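Local coordinates for uncharacterized protein (Bacteroides eggerthii, PDB 4L3R), which is of unknown function but belongs to the DUF4847 family of the calycin clan, whose antiparallel barrels often bind small apolar ligands, at residues B[15-20]-B[141-146]; B[72-77]-B[110-115]; B[91-96]-B[116-121]. All coordinates share one frame; numbering follows the deposited sequence.

In the fold
The 15-20/141-146 and 72-77/110-115 contacts are buried, while the 91-96/116-121 contact is only partly so and ends in water. Contacts 1 and 3 are pairings of antiparallel strands: contact 1 is a regular ladder with one bulge in the middle of the sheet, contact 3 the sparser meeting of its two outermost strands, on the other side of the chain's centre. Contact 2 differs in chemistry, being apolar packing of helix 106-116 on the end of strand 66-73 and the turn after it. The helix ties all three together: F111 meets F143, the end of M141 lies on G114, and L115 O approaches I95.

Contact 1: residues B[15-20]-B[141-146]; sequences WKLSRI and MGFTAR
W15 turns one face of its six-membered ring to A145, whose CB lies 3.8 Å from the W15 ring centroid, a CH-pi contact over the face, displaced toward the ring's rim. L17 CD1 likewise stands over one face of the F143 ring, 4.2 Å from its centroid, the two side chains running at a slant to each other. I20 and M141, a selenomethionine, lie side by side and point the same way, with I20 CG1 4.0 Å from M141 CG, before M141 bends at chi3 (-79°) toward helix 106-116. Two residues of strand 15-22, S18 and R19, stand against the single G142, a classic beta bulge. It gathers round G142 O, between the strands: S18 N gives a nearly straight bond (2.9 Å, 177°), S18 OG and R19 N weak ones; OG reaches it from between its backbone N and carbonyl carbon (chi1 59°). R19 lays its guanidinium over G142 CA. K16 N donates to T144 O at 2.8 Å, while K16 NZ leaves for N52 O. The chemistry thus divides: L17, I20, F143 and M141 pack toward helix 106-116, W15 and A145 end the pairing beside L55 and L128, and R19 and T144 take the other face.

Contact 2: residues B[72-77]-B[110-115]; sequences AHAVKA and VFISGL
A77, whose CB lies 4.3 Å from I112 CD1, and V75 both direct their backbone N-H groups to one carboxylate oxygen, E103 OE2, which K76 N also approaches in a weak bond. Together with the bond from A74 N to A77 O (3.1 Å), this fixes the shape of the turn after strand 66-73. The contact itself is apolar. A74 CB fits between two helix side chains, 3.7 Å from F111 CD2 and 3.8 Å from I112 CG1. F111 extends from the helix with CG anti to the backbone N (chi1 179°), which carries CE2 to within 3.8 Å of H73 O. Behind it L115 CD1 covers one face of the F111 ring and also meets A72 CB at 3.8 Å, so this methyl is held between ring and strand. H73 leaves its backbone away from the helix; ND1 is hydrogen-bonded to E51 O, and NE2 makes a weak bond to V75 O. Small alanines on the strand and turn thus let the bulky helix residues come close. Around them, F53 meets F111 edge-to-face, L55 of strand 54-61 touches A72, I79 of strand 78-87 lies against I112, and M141 of strand 137-144 packs on L115.

Contact 3: residues B[91-96]-B[116-121]; sequences HTISIS and FNVFKY
Y121 folds its ring back across the start of strand 92-96. Its CG lies between the backbone N and the carbonyl carbon (chi1 76°), and this brings T92 O to the ring edge, in plane and 3.4 Å from Y121 CE1. H91 CB stands over one face of that ring, toward its rim, while the two aromatic rings meet obliquely with planes at 49°. I93 CB adds an aliphatic contact, 3.9 Å from Y121 CD1. Shortened to an alanine, Y121 is likely to leave H91 CD2 and I93 CB without their aromatic partner and open a gap toward V6 and I9 of helix 4-10.

Further along, V118 places CG2 between its backbone N and carbonyl carbon, aiming it at I95, whose CD1 is 3.6 Å away from V118 CG2. I95 CG2 turns instead to F116 CD1 (4.0 Å), and I95 O lies at the edge of the F116 ring, near its plane.

Backbone pairing is sparse. Y121 N donates to H91 O at 3.0 Å; I93 N donates to F119 O at 3.1 Å, but from 62° out of the carbonyl plane and so off the lone pairs. Beyond I93 water takes over: one molecule accepts from I95 N and lies within bonding distance of F116 O and V118 O, which may have to share its protons with other acceptors, and a second donates to I95 O and F116 O.

H91 and T92 form a G1 beta bulge opposite D87, and K120 makes a cation-pi contact with Y131 of strand 127-134. Strands 92-96 and 118-123 are the outermost in the sheet, and their meeting closes an eight-stranded antiparallel meander, consistent with a calycin-like barrel whose last seam is bridged by few direct bonds and by waters, helix 106-116 lying in the connection between the two strands.

Contact 1: residues B[15-20]-B[141-146]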
# COMPACT_ATOMS: atom_id res chain seq x y z
N TRP B 15 12.45 5.84 6.09
CA TRP B 15 13.47 5.19 6.91
C TRP B 15 14.80 5.87 6.64
O TRP B 15 15.21 5.96 5.49
CB TRP B 15 13.54 3.69 6.58
CG TRP B 15 12.33 2.96 7.04
CD1 TRP B 15 11.24 2.63 6.28
CD2 TRP B 15 12.01 2.61 8.39
NE1 TRP B 15 10.30 2.02 7.07
CE2 TRP B 15 10.74 2.00 8.37
CE3 TRP B 15 12.69 2.71 9.60
CZ2 TRP B 15 10.14 1.48 9.53
CZ3 TRP B 15 12.10 2.22 10.75
CH2 TRP B 15 10.84 1.60 10.71
N LYS B 16 15.44 6.39 7.69
CA LYS B 16 16.72 7.09 7.59
C LYS B 16 17.83 6.19 8.11
O LYS B 16 17.71 5.68 9.23
CB LYS B 16 16.66 8.41 8.40
CG LYS B 16 17.97 9.19 8.50
CD LYS B 16 18.44 9.79 7.18
CE LYS B 16 19.79 10.44 7.36
NZ LYS B 16 20.04 11.51 6.36
N LEU B 17 18.90 5.99 7.32
CA LEU B 17 20.02 5.16 7.72
C LEU B 17 20.69 5.69 8.99
O LEU B 17 20.98 6.88 9.07
CB LEU B 17 21.07 5.12 6.60
CG LEU B 17 22.27 4.19 6.83
CD1 LEU B 17 21.87 2.74 6.65
CD2 LEU B 17 23.43 4.59 5.93
N SER B 18 20.90 4.81 9.98
CA SER B 18 21.56 5.15 11.24
C SER B 18 22.88 4.38 11.45
O SER B 18 23.71 4.83 12.24
CB SER B 18 20.63 4.88 12.42
OG SER B 18 20.25 3.52 12.46
N ARG B 19 23.09 3.23 10.77
CA ARG B 19 24.29 2.42 10.95
C ARG B 19 24.41 1.32 9.90
O ARG B 19 23.40 0.89 9.34
CB ARG B 19 24.26 1.76 12.35
CG ARG B 19 23.02 0.95 12.65
CD ARG B 19 22.84 0.71 14.14
NE ARG B 19 21.71 -0.19 14.41
CZ ARG B 19 21.76 -1.53 14.41
NH1 ARG B 19 22.90 -2.16 14.16
NH2 ARG B 19 20.67 -2.24 14.67
N ILE B 20 25.65 0.88 9.62
CA ILE B 20 25.97 -0.26 8.75
C ILE B 20 27.07 -1.02 9.47
O ILE B 20 28.21 -0.59 9.44
CB ILE B 20 26.35 0.07 7.29
CG1 ILE B 20 25.37 1.08 6.69
CG2 ILE B 20 26.39 -1.23 6.46
CD1 ILE B 20 25.49 1.32 5.17
N MSE B 141 22.11 -3.23 8.17
CA MSE B 141 21.84 -1.81 7.95
C MSE B 141 20.72 -1.43 8.89
O MSE B 141 19.65 -2.02 8.80
CB MSE B 141 21.40 -1.54 6.52
CG MSE B 141 22.50 -1.45 5.50
SE MSE B 141 21.70 -1.03 3.77
CE MSE B 141 21.12 -2.79 3.39
N GLY B 142 20.96 -0.48 9.79
CA GLY B 142 19.94 -0.03 10.73
C GLY B 142 19.32 1.26 10.25
O GLY B 142 20.01 2.11 9.69
N PHE B 143 18.00 1.41 10.44
CA PHE B 143 17.26 2.61 10.05
C PHE B 143 16.37 3.09 11.18
O PHE B 143 15.98 2.31 12.05
CB PHE B 143 16.39 2.35 8.82
CG PHE B 143 17.12 1.94 7.57
CD1 PHE B 143 17.53 0.63 7.37
CD2 PHE B 143 17.36 2.86 6.56
CE1 PHE B 143 18.22 0.26 6.22
CE2 PHE B 143 18.05 2.49 5.41
CZ PHE B 143 18.50 1.20 5.25
N THR B 144 16.01 4.38 11.14
CA THR B 144 15.08 5.01 12.09
C THR B 144 14.00 5.78 11.31
O THR B 144 14.28 6.30 10.23
CB THR B 144 15.81 5.91 13.08
OG1 THR B 144 16.55 6.90 12.36
CG2 THR B 144 16.75 5.13 13.99
N ALA B 145 12.78 5.84 11.86
CA ALA B 145 11.65 6.58 11.29
C ALA B 145 11.08 7.48 12.36
O ALA B 145 10.76 6.98 13.45
CB ALA B 145 10.59 5.61 10.78
N ARG B 146 10.96 8.79 12.10
CA ARG B 146 10.42 9.73 13.10
C ARG B 146 8.90 9.58 13.22
O ARG B 146 8.25 9.19 12.22
CB ARG B 146 10.80 11.19 12.77
OXT ARG B 146 8.36 9.83 14.32

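Contact 2: residues B[72-77]-B[110-115]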
# COMPACT_ATOMS: atom_id res chain seq x y z
N ALA B 72 14.90 4.04 -2.71
CA ALA B 72 15.94 4.50 -1.82
C ALA B 72 16.78 5.56 -2.49
O ALA B 72 16.91 5.58 -3.72
CB ALA B 72 16.82 3.35 -1.36
N HIS B 73 17.34 6.45 -1.69
CA HIS B 73 18.22 7.49 -2.19
C HIS B 73 19.46 7.48 -1.32
O HIS B 73 19.33 7.58 -0.11
CB HIS B 73 17.53 8.85 -2.18
CG HIS B 73 18.45 9.97 -2.58
ND1 HIS B 73 18.71 11.01 -1.72
CD2 HIS B 73 19.20 10.12 -3.69
CE1 HIS B 73 19.56 11.80 -2.36
NE2 HIS B 73 19.90 11.29 -3.54
N ALA B 74 20.63 7.31 -1.94
CA ALA B 74 21.91 7.36 -1.23
C ALA B 74 22.41 8.82 -1.28
O ALA B 74 21.99 9.59 -0.43
CB ALA B 74 22.90 6.39 -1.86
N VAL B 75 23.25 9.20 -2.26
CA VAL B 75 23.73 10.58 -2.39
C VAL B 75 23.44 11.01 -3.83
O VAL B 75 22.52 11.80 -4.05
CB VAL B 75 25.22 10.72 -1.98
CG1 VAL B 75 25.71 12.16 -2.20
CG2 VAL B 75 25.43 10.29 -0.53
N LYS B 76 24.19 10.47 -4.80
CA LYS B 76 23.99 10.74 -6.23
C LYS B 76 23.17 9.64 -6.92
O LYS B 76 22.67 9.88 -8.02
CB LYS B 76 25.35 10.89 -6.93
CG LYS B 76 26.23 11.97 -6.32
CD LYS B 76 27.42 12.34 -7.20
CE LYS B 76 28.39 11.21 -7.40
NZ LYS B 76 29.68 11.67 -7.97
N ALA B 77 23.01 8.45 -6.30
CA ALA B 77 22.27 7.35 -6.91
C ALA B 77 20.92 7.10 -6.24
O ALA B 77 20.74 7.36 -5.05
CB ALA B 77 23.10 6.08 -6.87
N VAL B 110 28.35 1.23 -0.36
CA VAL B 110 27.98 0.15 0.56
C VAL B 110 26.45 0.11 0.75
O VAL B 110 25.86 -0.97 0.76
CB VAL B 110 28.74 0.31 1.91
CG1 VAL B 110 28.12 -0.55 3.01
CG2 VAL B 110 30.22 -0.02 1.74
N PHE B 111 25.82 1.28 0.91
CA PHE B 111 24.37 1.40 1.09
C PHE B 111 23.60 0.81 -0.11
O PHE B 111 22.72 -0.02 0.09
CB PHE B 111 24.00 2.89 1.27
CG PHE B 111 22.53 3.19 1.44
CD1 PHE B 111 21.92 3.07 2.67
CD2 PHE B 111 21.79 3.70 0.39
CE1 PHE B 111 20.59 3.41 2.85
CE2 PHE B 111 20.44 4.03 0.56
CZ PHE B 111 19.85 3.89 1.79
N ILE B 112 23.96 1.22 -1.33
CA ILE B 112 23.28 0.77 -2.56
C ILE B 112 23.51 -0.73 -2.79
O ILE B 112 22.54 -1.43 -3.07
CB ILE B 112 23.73 1.62 -3.79
CG1 ILE B 112 23.25 3.09 -3.66
CG2 ILE B 112 23.25 1.01 -5.12
CD1 ILE B 112 21.73 3.35 -3.85
N SER B 113 24.76 -1.22 -2.68
CA SER B 113 25.04 -2.65 -2.87
C SER B 113 24.34 -3.52 -1.83
O SER B 113 23.84 -4.58 -2.16
CB SER B 113 26.54 -2.94 -2.81
OG SER B 113 27.17 -2.55 -4.01
N GLY B 114 24.38 -3.07 -0.58
CA GLY B 114 23.79 -3.80 0.53
C GLY B 114 22.29 -3.98 0.42
O GLY B 114 21.77 -5.03 0.79
N LEU B 115 21.58 -2.97 -0.11
CA LEU B 115 20.12 -3.05 -0.26
C LEU B 115 19.70 -4.15 -1.23
O LEU B 115 18.74 -4.85 -0.94
CB LEU B 115 19.52 -1.71 -0.68
CG LEU B 115 19.41 -0.69 0.46
CD1 LEU B 115 19.21 0.70 -0.10
CD2 LEU B 115 18.26 -1.04 1.42

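Contact 3: residues B[91-96]-B[116-121]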
# COMPACT_ATOMS: atom_id res chain seq x y z
N HIS B 91 9.80 -13.26 8.30
CA HIS B 91 10.62 -12.06 8.40
C HIS B 91 11.74 -12.05 7.33
O HIS B 91 12.86 -11.63 7.60
CB HIS B 91 11.19 -11.88 9.82
CG HIS B 91 10.17 -11.34 10.78
ND1 HIS B 91 9.33 -12.18 11.48
CD2 HIS B 91 9.87 -10.06 11.09
CE1 HIS B 91 8.56 -11.39 12.21
NE2 HIS B 91 8.85 -10.11 12.00
N THR B 92 11.42 -12.50 6.11
CA THR B 92 12.35 -12.53 4.99
C THR B 92 12.09 -11.30 4.12
O THR B 92 11.00 -10.72 4.19
CB THR B 92 12.21 -13.83 4.19
OG1 THR B 92 10.88 -13.96 3.72
CG2 THR B 92 12.60 -15.06 5.02
N ILE B 93 13.07 -10.91 3.32
CA ILE B 93 12.94 -9.76 2.42
C ILE B 93 13.93 -9.91 1.28
O ILE B 93 15.04 -10.39 1.49
CB ILE B 93 13.11 -8.40 3.16
CG1 ILE B 93 12.85 -7.22 2.19
CG2 ILE B 93 14.50 -8.29 3.81
CD1 ILE B 93 12.74 -5.91 2.83
N SER B 94 13.53 -9.49 0.08
CA SER B 94 14.40 -9.51 -1.09
C SER B 94 14.08 -8.25 -1.94
O SER B 94 12.91 -7.93 -2.14
CB SER B 94 14.23 -10.82 -1.86
OG SER B 94 14.04 -10.66 -3.26
N ILE B 95 15.12 -7.52 -2.36
CA ILE B 95 15.01 -6.31 -3.18
C ILE B 95 15.76 -6.58 -4.47
O ILE B 95 16.94 -6.91 -4.42
CB ILE B 95 15.59 -5.06 -2.43
CG1 ILE B 95 14.79 -4.79 -1.12
CG2 ILE B 95 15.59 -3.81 -3.36
CD1 ILE B 95 15.46 -3.79 -0.13
N SER B 96 15.08 -6.47 -5.62
CA SER B 96 15.68 -6.75 -6.93
C SER B 96 15.57 -5.55 -7.87
O SER B 96 14.54 -4.89 -7.90
CB SER B 96 14.98 -7.95 -7.57
OG SER B 96 15.06 -9.09 -6.73
N PHE B 116 20.45 -4.36 -2.33
CA PHE B 116 20.10 -5.42 -3.27
C PHE B 116 20.50 -6.82 -2.76
O PHE B 116 20.09 -7.81 -3.37
CB PHE B 116 20.73 -5.16 -4.64
CG PHE B 116 20.13 -3.97 -5.36
CD1 PHE B 116 18.80 -3.98 -5.76
CD2 PHE B 116 20.91 -2.87 -5.69
CE1 PHE B 116 18.24 -2.89 -6.41
CE2 PHE B 116 20.36 -1.78 -6.36
CZ PHE B 116 19.03 -1.79 -6.71
N ASN B 117 21.29 -6.90 -1.66
CA ASN B 117 21.72 -8.16 -1.06
C ASN B 117 20.98 -8.46 0.25
O ASN B 117 21.40 -9.38 0.96
CB ASN B 117 23.25 -8.15 -0.81
CG ASN B 117 24.07 -8.15 -2.07
OD1 ASN B 117 23.76 -8.83 -3.04
ND2 ASN B 117 25.20 -7.45 -2.06
N VAL B 118 19.88 -7.74 0.58
CA VAL B 118 19.12 -8.05 1.80
C VAL B 118 18.47 -9.43 1.66
O VAL B 118 18.12 -9.83 0.54
CB VAL B 118 18.05 -7.00 2.20
CG1 VAL B 118 18.70 -5.66 2.53
CG2 VAL B 118 16.94 -6.85 1.15
N PHE B 119 18.37 -10.18 2.77
CA PHE B 119 17.72 -11.50 2.77
C PHE B 119 16.70 -11.65 3.92
O PHE B 119 15.75 -12.42 3.75
CB PHE B 119 18.76 -12.63 2.81
CG PHE B 119 19.64 -12.68 4.04
CD1 PHE B 119 20.81 -11.95 4.10
CD2 PHE B 119 19.36 -13.57 5.07
CE1 PHE B 119 21.65 -12.04 5.22
CE2 PHE B 119 20.21 -13.67 6.17
CZ PHE B 119 21.34 -12.90 6.24
N LYS B 120 16.87 -10.94 5.06
CA LYS B 120 15.91 -10.99 6.17
C LYS B 120 15.93 -9.66 6.93
O LYS B 120 16.79 -8.82 6.68
CB LYS B 120 16.18 -12.18 7.12
CG LYS B 120 17.48 -12.09 7.94
CD LYS B 120 17.69 -13.32 8.83
CE LYS B 120 18.86 -13.15 9.78
NZ LYS B 120 19.06 -14.34 10.66
N TYR B 121 14.95 -9.46 7.83
CA TYR B 121 14.84 -8.21 8.58
C TYR B 121 14.15 -8.40 9.93
O TYR B 121 13.62 -9.46 10.24
CB TYR B 121 14.02 -7.18 7.76
CG TYR B 121 12.53 -7.46 7.76
CD1 TYR B 121 11.98 -8.42 6.92
CD2 TYR B 121 11.68 -6.81 8.65
CE1 TYR B 121 10.62 -8.72 6.95
CE2 TYR B 121 10.32 -7.11 8.70
CZ TYR B 121 9.80 -8.06 7.85
OH TYR B 121 8.46 -8.39 7.86
O HOH W 1 17.73 -8.83 -1.90
O HOH W 2 18.79 -8.33 -5.69